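Local coordinates for N-acetyl-L-2,4-diaminobutyric acid deacetylase (Ruegeria pomeroyi, PDB 6TWL), which probably removes the acetyl group from N-acetyl-L-2,4-diaminobutyric acid in the breakdown of ectoine, working as a zinc-dependent deacetylase, at residues A179-E184 and V248-P253; A137-D142 and N230-A235; A51-A56 and V66-L71. All coordinates share one frame; numbering follows the deposited sequence.

Contact 1 (A179-E184 and V248-P253); sequences APYSVE and VNLTMP
Ser182 is the residue of strand 181-184 that strand 248-251 holds at both backbone polar atoms. The two are neighbouring parallel strands, and 248-251 is the outermost strand at this end of the mixed sheet of the catalytic domain. Ser182 N gives its hydrogen to Val248 O at 2.9 Å, in a nearly straight bond of 169°. Ser182 O receives Leu250 N, also at 2.9 Å. The pattern continues on both sides: Val248 N bonds to Pro180 O, and Glu184 N to Leu250 O at 3.0 Å. The CA atoms of Asn249 and Val183 add weaker C-H...O contacts to Ser182 O and Leu250 O.

Tyr181, Val183, Val248 and Leu250 point to one face of the sheet. The Tyr181 ring lies alongside Val248, and its CD2 is 3.8 Å from Val248 CB. The Leu250 side chain crosses that of Tyr181 obliquely, with Leu250 CD1 3.6 Å from Tyr181 CD2. With CG beside the backbone N (chi1 -62°), the ring leans back along its own strand and offers its CD2 side to Val248 and Leu250. Strand 305-311 packs against this face through Leu306 and Ile308, joining the catalytic sheet to the beta-rich C-terminal part.

On the other face, Ser182 and Asn249 lie beneath helix 167-177. Asn249 CG is turned to the backbone N side (chi1 -80°), and its OD1 comes to 3.6 Å from Ser182 CB. Ser182 OG does not use this amide; it hydrogen-bonds Thr247 OG1, which also bonds Ala179 O.

Contact 2 (A137-D142 and N230-A235); sequences ADLAVD and NVLIHA
The backbones that carry Leu139 and Val231 run almost antiparallel, the short axes of strand 139-142 and helix 230-234 making 176° and passing 10.5 Å apart. The space between them is bridged by aliphatic side chains alone. Leu139 does most of the touching. Its CG is anti to the backbone N (chi1 165°), and CD2 reaches the helix among three residues. Val231 CG1 is 3.4 Å from Leu139 CD2, a tight methyl-methyl approach. Ala235 CB, one turn further along, is 4.0 Å from the same methyl. Leu232 CD2 comes to 4.2 Å from it.

Val141, two residues on, also points at the helix. It meets Val231 tip to tip, with Val141 CG2 3.9 Å from Val231 CG1. One methyl of Val231 thus touches both strand residues. Leu139 also packs on Val204 and Val141 on Val206, both of strand 204-209, and Val231 packs on Phe177 of helix 167-177. The interface is buried and wholly apolar. It is the helix-on-sheet packing of the alpha/beta/alpha core of M14-like metallohydrolases, in which a central strand leads to a zinc ligand, here His144.

Contact 3 (A51-A56 and V66-L71); sequences ALLTGA and VALHEL
The flat group of this contact is the peptide that links Thr54 to Gly55, and Leu68 of the helix lies over one of its faces. Leu68 CD1 stands almost straight above Gly55 N, at 3.4 Å, and 3.7 Å from Thr54 C. The same methyl is 3.5 Å from Gly55 CA. Gly55 has no side chain to come between this methyl and the backbone. The peptide before it is met less closely: Leu53 O is 3.9 Å from Leu68 CD1.

The second branch of Leu68 turns to the strand's side chains, with CD2 4.0 Å from Leu53 CB. Leu53 then extends to the next turn of the helix. Its CD1 meets Leu71 CD2 at 3.7 Å, and the two side chains cross at about a right angle. Leu71 has CG anti to the backbone N (chi1 -175°), which directs its branch at the strand. Ile86 of strand 82-87 touches both Leu53 and Leu71.

These segments belong to a beta-alpha-beta unit: strand 50-54, helix 63-74 and strand 82-87. The zinc ligands His58 and Glu61, of the HxxE motif, lie in the turn between strand and helix. Thr54 points away from the helix, and its OG1 hydrogen-bonds Asp142 OD1. Between these two segments the contact is therefore apolar, resting on burial and close fit, while the Thr54 side chain makes its hydrogen bond on the opposite side of the strand.

Overall arrangement
The three contacts lie on one mixed sheet. Contacts 2 and 3 are neighbours, with centres 11 Å apart, because strands 50-54 and 139-142 are adjacent. They touch: Leu139 O and Leu52 N probably share a hydrogen bond, and Val141 packs on Leu53. Leu228 of helix 218-234 touches Leu68 of helix 63-74, so both helices pack together. Contact 1 is at the sheet's edge, 19 Å from contact 2 and 22 Å from contact 3 between centres. Along the chain contact 3 closes first, and contacts 1 and 2 then alternate. Zinc ligands His58, Glu61 and His144 follow the strands of contacts 3 and 2, though this chain carries no zinc; contact 1 joins the core to C-terminal strands.

Contact 1 (A179-E184 and V248-P253)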
loop_
_atom_site.group_PDB
_atom_site.type_symbol
_atom_site.label_atom_id
_atom_site.label_comp_id
_atom_site.label_asym_id
_atom_site.label_seq_id
_atom_site.Cartn_x
_atom_site.Cartn_y
_atom_site.Cartn_z
ATOM N N ALA A 179 5.852 8.191 -8.796
ATOM C CA ALA A 179 6.828 7.132 -8.639
ATOM C C ALA A 179 7.402 6.806 -10.014
ATOM O O ALA A 179 6.838 7.203 -11.036
ATOM C CB ALA A 179 6.178 5.910 -7.990
ATOM N N PRO A 180 8.537 6.102 -10.082
ATOM C CA PRO A 180 9.089 5.750 -11.402
ATOM C C PRO A 180 8.123 4.980 -12.286
ATOM O O PRO A 180 8.284 4.996 -13.512
ATOM C CB PRO A 180 10.325 4.909 -11.052
ATOM C CG PRO A 180 10.731 5.403 -9.711
ATOM C CD PRO A 180 9.449 5.707 -8.990
ATOM N N TYR A 181 7.123 4.316 -11.712
ATOM C CA TYR A 181 6.130 3.578 -12.477
ATOM C C TYR A 181 4.738 3.936 -11.976
ATOM O O TYR A 181 4.527 4.109 -10.773
ATOM C CB TYR A 181 6.368 2.069 -12.377
ATOM C CG TYR A 181 7.699 1.640 -12.946
ATOM C CD1 TYR A 181 8.844 1.631 -12.158
ATOM C CD2 TYR A 181 7.817 1.262 -14.275
ATOM C CE1 TYR A 181 10.066 1.246 -12.678
ATOM C CE2 TYR A 181 9.032 0.876 -14.804
ATOM C CZ TYR A 181 10.153 0.869 -14.001
ATOM O OH TYR A 181 11.367 0.485 -14.524
ATOM N N SER A 182 3.793 4.053 -12.907
ATOM C CA SER A 182 2.427 4.463 -12.596
ATOM C C SER A 182 1.463 3.456 -13.202
ATOM O O SER A 182 1.342 3.367 -14.428
ATOM C CB SER A 182 2.144 5.861 -13.125
ATOM O OG SER A 182 3.228 6.732 -12.842
ATOM N N VAL A 183 0.769 2.713 -12.349
ATOM C CA VAL A 183 -0.055 1.593 -12.781
ATOM C C VAL A 183 -1.525 1.968 -12.643
ATOM O O VAL A 183 -1.933 2.582 -11.650
ATOM C CB VAL A 183 0.276 0.322 -11.978
ATOM C CG1 VAL A 183 -0.506 -0.838 -12.513
ATOM C CG2 VAL A 183 1.762 0.018 -12.051
ATOM N N GLU A 184 -2.315 1.610 -13.654
ATOM C CA GLU A 184 -3.760 1.801 -13.641
ATOM C C GLU A 184 -4.446 0.452 -13.425
ATOM O O GLU A 184 -4.334 -0.445 -14.272
ATOM C CB GLU A 184 -4.232 2.451 -14.943
ATOM C CG GLU A 184 -4.019 3.961 -15.012
ATOM C CD GLU A 184 -4.835 4.617 -16.112
ATOM O OE1 GLU A 184 -5.995 4.202 -16.322
ATOM O OE2 GLU A 184 -4.316 5.545 -16.768
ATOM N N VAL A 248 6.742 5.712 -16.008
ATOM C CA VAL A 248 6.317 4.781 -17.047
ATOM C C VAL A 248 4.934 4.271 -16.675
ATOM O O VAL A 248 4.742 3.715 -15.587
ATOM C CB VAL A 248 7.309 3.620 -17.214
ATOM C CG1 VAL A 248 6.762 2.594 -18.192
ATOM C CG2 VAL A 248 8.658 4.145 -17.683
ATOM N N ASN A 249 3.972 4.462 -17.574
ATOM C CA ASN A 249 2.587 4.107 -17.304
ATOM C C ASN A 249 2.313 2.681 -17.764
ATOM O O ASN A 249 2.607 2.320 -18.908
ATOM C CB ASN A 249 1.640 5.093 -17.985
ATOM C CG ASN A 249 1.498 6.387 -17.207
ATOM O OD1 ASN A 249 0.660 6.497 -16.310
ATOM N ND2 ASN A 249 2.328 7.369 -17.533
ATOM N N LEU A 250 1.750 1.878 -16.864
ATOM C CA LEU A 250 1.574 0.453 -17.082
ATOM C C LEU A 250 0.153 0.038 -16.734
ATOM O O LEU A 250 -0.512 0.663 -15.904
ATOM C CB LEU A 250 2.558 -0.368 -16.242
ATOM C CG LEU A 250 4.033 0.004 -16.376
ATOM C CD1 LEU A 250 4.801 -0.476 -15.162
ATOM C CD2 LEU A 250 4.615 -0.583 -17.652
ATOM N N THR A 251 -0.302 -1.026 -17.390
ATOM C CA THR A 251 -1.581 -1.653 -17.103
ATOM C C THR A 251 -1.379 -3.158 -17.001
ATOM O O THR A 251 -0.478 -3.722 -17.626
ATOM C CB THR A 251 -2.632 -1.350 -18.188
ATOM O OG1 THR A 251 -2.289 -2.041 -19.395
ATOM C CG2 THR A 251 -2.715 0.146 -18.470
ATOM N N MET A 252 -2.226 -3.802 -16.196
ATOM C CA MET A 252 -2.283 -5.258 -16.087
ATOM C C MET A 252 -3.677 -5.680 -16.534
ATOM O O MET A 252 -4.560 -5.933 -15.700
ATOM C CB MET A 252 -1.981 -5.732 -14.667
ATOM C CG MET A 252 -0.519 -5.643 -14.265
ATOM S SD MET A 252 -0.361 -5.420 -12.486
ATOM C CE MET A 252 -1.639 -6.530 -11.912
ATOM N N PRO A 253 -3.910 -5.772 -17.845
ATOM C CA PRO A 253 -5.273 -5.938 -18.360
ATOM C C PRO A 253 -5.781 -7.368 -18.425
ATOM O O PRO A 253 -6.971 -7.566 -18.709
ATOM C CB PRO A 253 -5.157 -5.358 -19.775
ATOM C CG PRO A 253 -3.756 -5.699 -20.184
ATOM C CD PRO A 253 -2.918 -5.659 -18.927
#

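Contact 2 (A137-D142 and N230-A235)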
loop_
_atom_site.group_PDB
_atom_site.type_symbol
_atom_site.label_atom_id
_atom_site.label_comp_id
_atom_site.label_asym_id
_atom_site.label_seq_id
_atom_site.Cartn_x
_atom_site.Cartn_y
_atom_site.Cartn_z
ATOM N N ALA A 137 -12.459 11.627 5.463
ATOM C CA ALA A 137 -11.206 11.676 4.724
ATOM C C ALA A 137 -11.477 12.093 3.286
ATOM O O ALA A 137 -12.400 11.579 2.648
ATOM C CB ALA A 137 -10.492 10.323 4.757
ATOM N N ASP A 138 -10.674 13.030 2.786
ATOM C CA ASP A 138 -10.755 13.462 1.399
ATOM C C ASP A 138 -9.730 12.772 0.513
ATOM O O ASP A 138 -9.915 12.721 -0.709
ATOM C CB ASP A 138 -10.567 14.981 1.315
ATOM C CG ASP A 138 -11.588 15.736 2.147
ATOM O OD1 ASP A 138 -12.793 15.627 1.848
ATOM O OD2 ASP A 138 -11.188 16.415 3.117
ATOM N N LEU A 139 -8.673 12.233 1.109
ATOM C CA LEU A 139 -7.614 11.539 0.394
ATOM C C LEU A 139 -7.116 10.395 1.261
ATOM O O LEU A 139 -6.889 10.576 2.461
ATOM C CB LEU A 139 -6.464 12.490 0.065
ATOM C CG LEU A 139 -5.151 11.843 -0.359
ATOM C CD1 LEU A 139 -5.227 11.308 -1.781
ATOM C CD2 LEU A 139 -4.051 12.859 -0.198
ATOM N N ALA A 140 -6.962 9.222 0.658
ATOM C CA ALA A 140 -6.395 8.061 1.329
ATOM C C ALA A 140 -5.164 7.600 0.564
ATOM O O ALA A 140 -5.223 7.411 -0.654
ATOM C CB ALA A 140 -7.417 6.925 1.429
ATOM N N VAL A 141 -4.053 7.428 1.272
ATOM C CA VAL A 141 -2.832 6.868 0.702
ATOM C C VAL A 141 -2.543 5.570 1.435
ATOM O O VAL A 141 -2.290 5.595 2.645
ATOM C CB VAL A 141 -1.643 7.831 0.827
ATOM C CG1 VAL A 141 -0.411 7.230 0.175
ATOM C CG2 VAL A 141 -1.975 9.179 0.208
ATOM N N ASP A 142 -2.572 4.442 0.719
ATOM C CA ASP A 142 -2.361 3.130 1.331
ATOM C C ASP A 142 -1.072 2.534 0.788
ATOM O O ASP A 142 -1.010 2.124 -0.377
ATOM C CB ASP A 142 -3.540 2.188 1.087
ATOM C CG ASP A 142 -3.538 1.001 2.043
ATOM O OD1 ASP A 142 -2.957 1.125 3.141
ATOM O OD2 ASP A 142 -4.120 -0.050 1.711
ATOM N N ASN A 230 4.485 15.065 -2.519
ATOM C CA ASN A 230 3.799 15.448 -3.750
ATOM C C ASN A 230 2.288 15.341 -3.595
ATOM O O ASN A 230 1.550 16.288 -3.885
ATOM C CB ASN A 230 4.269 14.562 -4.905
ATOM C CG ASN A 230 5.573 15.029 -5.524
ATOM O OD1 ASN A 230 6.117 16.067 -5.150
ATOM N ND2 ASN A 230 6.064 14.273 -6.501
ATOM N N VAL A 231 1.817 14.186 -3.124
ATOM C CA VAL A 231 0.383 13.939 -3.030
ATOM C C VAL A 231 -0.260 14.881 -2.018
ATOM O O VAL A 231 -1.382 15.363 -2.221
ATOM C CB VAL A 231 0.135 12.455 -2.693
ATOM C CG1 VAL A 231 -1.184 12.264 -1.997
ATOM C CG2 VAL A 231 0.182 11.618 -3.962
ATOM N N LEU A 232 0.450 15.192 -0.931
ATOM C CA LEU A 232 -0.100 16.103 0.068
ATOM C C LEU A 232 -0.065 17.552 -0.404
ATOM O O LEU A 232 -0.976 18.325 -0.085
ATOM C CB LEU A 232 0.649 15.943 1.390
ATOM C CG LEU A 232 0.443 14.564 2.020
ATOM C CD1 LEU A 232 1.280 14.381 3.279
ATOM C CD2 LEU A 232 -1.036 14.333 2.300
ATOM N N ILE A 233 0.963 17.940 -1.162
ATOM C CA ILE A 233 0.989 19.277 -1.748
ATOM C C ILE A 233 -0.109 19.413 -2.793
ATOM O O ILE A 233 -0.885 20.377 -2.783
ATOM C CB ILE A 233 2.373 19.577 -2.353
ATOM C CG1 ILE A 233 3.391 19.876 -1.256
ATOM C CG2 ILE A 233 2.290 20.745 -3.327
ATOM C CD1 ILE A 233 4.820 19.825 -1.742
ATOM N N HIS A 234 -0.178 18.452 -3.718
ATOM C CA HIS A 234 -1.239 18.435 -4.719
ATOM C C HIS A 234 -2.615 18.510 -4.070
ATOM O O HIS A 234 -3.514 19.192 -4.574
ATOM C CB HIS A 234 -1.115 17.176 -5.578
ATOM C CG HIS A 234 -2.159 17.060 -6.644
ATOM N ND1 HIS A 234 -3.299 16.300 -6.490
ATOM C CD2 HIS A 234 -2.232 17.599 -7.884
ATOM C CE1 HIS A 234 -4.031 16.380 -7.586
ATOM N NE2 HIS A 234 -3.406 17.163 -8.447
ATOM N N ALA A 235 -2.794 17.825 -2.938
ATOM C CA ALA A 235 -4.051 17.878 -2.203
ATOM C C ALA A 235 -4.264 19.199 -1.478
ATOM O O ALA A 235 -5.341 19.399 -0.906
ATOM C CB ALA A 235 -4.121 16.726 -1.198
#

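Contact 3 (A51-A56 and V66-L71)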
loop_
_atom_site.group_PDB
_atom_site.type_symbol
_atom_site.label_atom_id
_atom_site.label_comp_id
_atom_site.label_asym_id
_atom_site.label_seq_id
_atom_site.Cartn_x
_atom_site.Cartn_y
_atom_site.Cartn_z
ATOM N N ALA A 51 -6.191 14.019 4.951
ATOM C CA ALA A 51 -5.558 12.845 4.369
ATOM C C ALA A 51 -5.489 11.736 5.411
ATOM O O ALA A 51 -5.055 11.966 6.545
ATOM C CB ALA A 51 -4.159 13.177 3.848
ATOM N N LEU A 52 -5.934 10.543 5.025
ATOM C CA LEU A 52 -5.854 9.349 5.860
ATOM C C LEU A 52 -4.745 8.462 5.302
ATOM O O LEU A 52 -4.893 7.879 4.222
ATOM C CB LEU A 52 -7.200 8.626 5.883
ATOM C CG LEU A 52 -7.345 7.334 6.689
ATOM C CD1 LEU A 52 -6.847 7.510 8.111
ATOM C CD2 LEU A 52 -8.794 6.898 6.692
ATOM N N LEU A 53 -3.633 8.366 6.029
ATOM C CA LEU A 53 -2.432 7.687 5.555
ATOM C C LEU A 53 -2.166 6.471 6.433
ATOM O O LEU A 53 -1.923 6.614 7.636
ATOM C CB LEU A 53 -1.237 8.646 5.568
ATOM C CG LEU A 53 -1.571 10.100 5.207
ATOM C CD1 LEU A 53 -0.487 11.056 5.679
ATOM C CD2 LEU A 53 -1.797 10.237 3.710
ATOM N N THR A 54 -2.205 5.278 5.835
ATOM C CA THR A 54 -1.985 4.032 6.561
ATOM C C THR A 54 -0.788 3.312 5.949
ATOM O O THR A 54 -0.637 3.261 4.722
ATOM C CB THR A 54 -3.243 3.129 6.550
ATOM O OG1 THR A 54 -3.678 2.894 5.204
ATOM C CG2 THR A 54 -4.377 3.814 7.290
ATOM N N GLY A 55 0.067 2.772 6.811
ATOM C CA GLY A 55 1.387 2.332 6.400
ATOM C C GLY A 55 1.479 0.959 5.776
ATOM O O GLY A 55 2.035 0.810 4.685
ATOM N N ALA A 56 0.956 -0.058 6.454
ATOM C CA ALA A 56 1.160 -1.427 6.004
ATOM C C ALA A 56 0.082 -2.312 6.604
ATOM O O ALA A 56 -0.262 -2.160 7.778
ATOM C CB ALA A 56 2.553 -1.932 6.406
ATOM N N VAL A 66 8.403 3.557 7.154
ATOM C CA VAL A 66 9.493 4.520 7.295
ATOM C C VAL A 66 9.015 5.918 6.923
ATOM O O VAL A 66 9.194 6.876 7.684
ATOM C CB VAL A 66 10.704 4.097 6.446
ATOM C CG1 VAL A 66 11.690 5.251 6.326
ATOM C CG2 VAL A 66 11.379 2.882 7.057
ATOM N N ALA A 67 8.405 6.053 5.742
ATOM C CA ALA A 67 7.923 7.356 5.293
ATOM C C ALA A 67 6.944 7.967 6.287
ATOM O O ALA A 67 7.008 9.168 6.576
ATOM C CB ALA A 67 7.270 7.226 3.917
ATOM N N LEU A 68 6.037 7.155 6.829
ATOM C CA LEU A 68 5.025 7.688 7.734
ATOM C C LEU A 68 5.592 7.999 9.113
ATOM O O LEU A 68 5.114 8.926 9.774
ATOM C CB LEU A 68 3.853 6.714 7.842
ATOM C CG LEU A 68 3.022 6.571 6.565
ATOM C CD1 LEU A 68 1.780 5.751 6.832
ATOM C CD2 LEU A 68 2.644 7.932 5.999
ATOM N N HIS A 69 6.597 7.244 9.565
ATOM C CA HIS A 69 7.307 7.623 10.783
ATOM C C HIS A 69 7.992 8.974 10.607
ATOM O O HIS A 69 7.950 9.827 11.501
ATOM C CB HIS A 69 8.332 6.549 11.155
ATOM C CG HIS A 69 7.799 5.488 12.069
ATOM N ND1 HIS A 69 7.087 4.401 11.610
ATOM C CD2 HIS A 69 7.881 5.346 13.413
ATOM C CE1 HIS A 69 6.750 3.636 12.633
ATOM N NE2 HIS A 69 7.219 4.186 13.738
ATOM N N GLU A 70 8.630 9.181 9.451
ATOM C CA GLU A 70 9.321 10.439 9.184
ATOM C C GLU A 70 8.336 11.600 9.107
ATOM O O GLU A 70 8.536 12.645 9.738
ATOM C CB GLU A 70 10.119 10.334 7.882
ATOM C CG GLU A 70 11.464 9.657 8.042
ATOM C CD GLU A 70 12.607 10.454 7.446
ATOM O OE1 GLU A 70 13.759 9.966 7.480
ATOM O OE2 GLU A 70 12.354 11.563 6.933
ATOM N N LEU A 71 7.272 11.438 8.316
ATOM C CA LEU A 71 6.274 12.494 8.187
ATOM C C LEU A 71 5.683 12.854 9.543
ATOM O O LEU A 71 5.542 14.035 9.881
ATOM C CB LEU A 71 5.171 12.058 7.221
ATOM C CG LEU A 71 4.107 13.112 6.901
ATOM C CD1 LEU A 71 4.621 14.087 5.856
ATOM C CD2 LEU A 71 2.812 12.465 6.439
#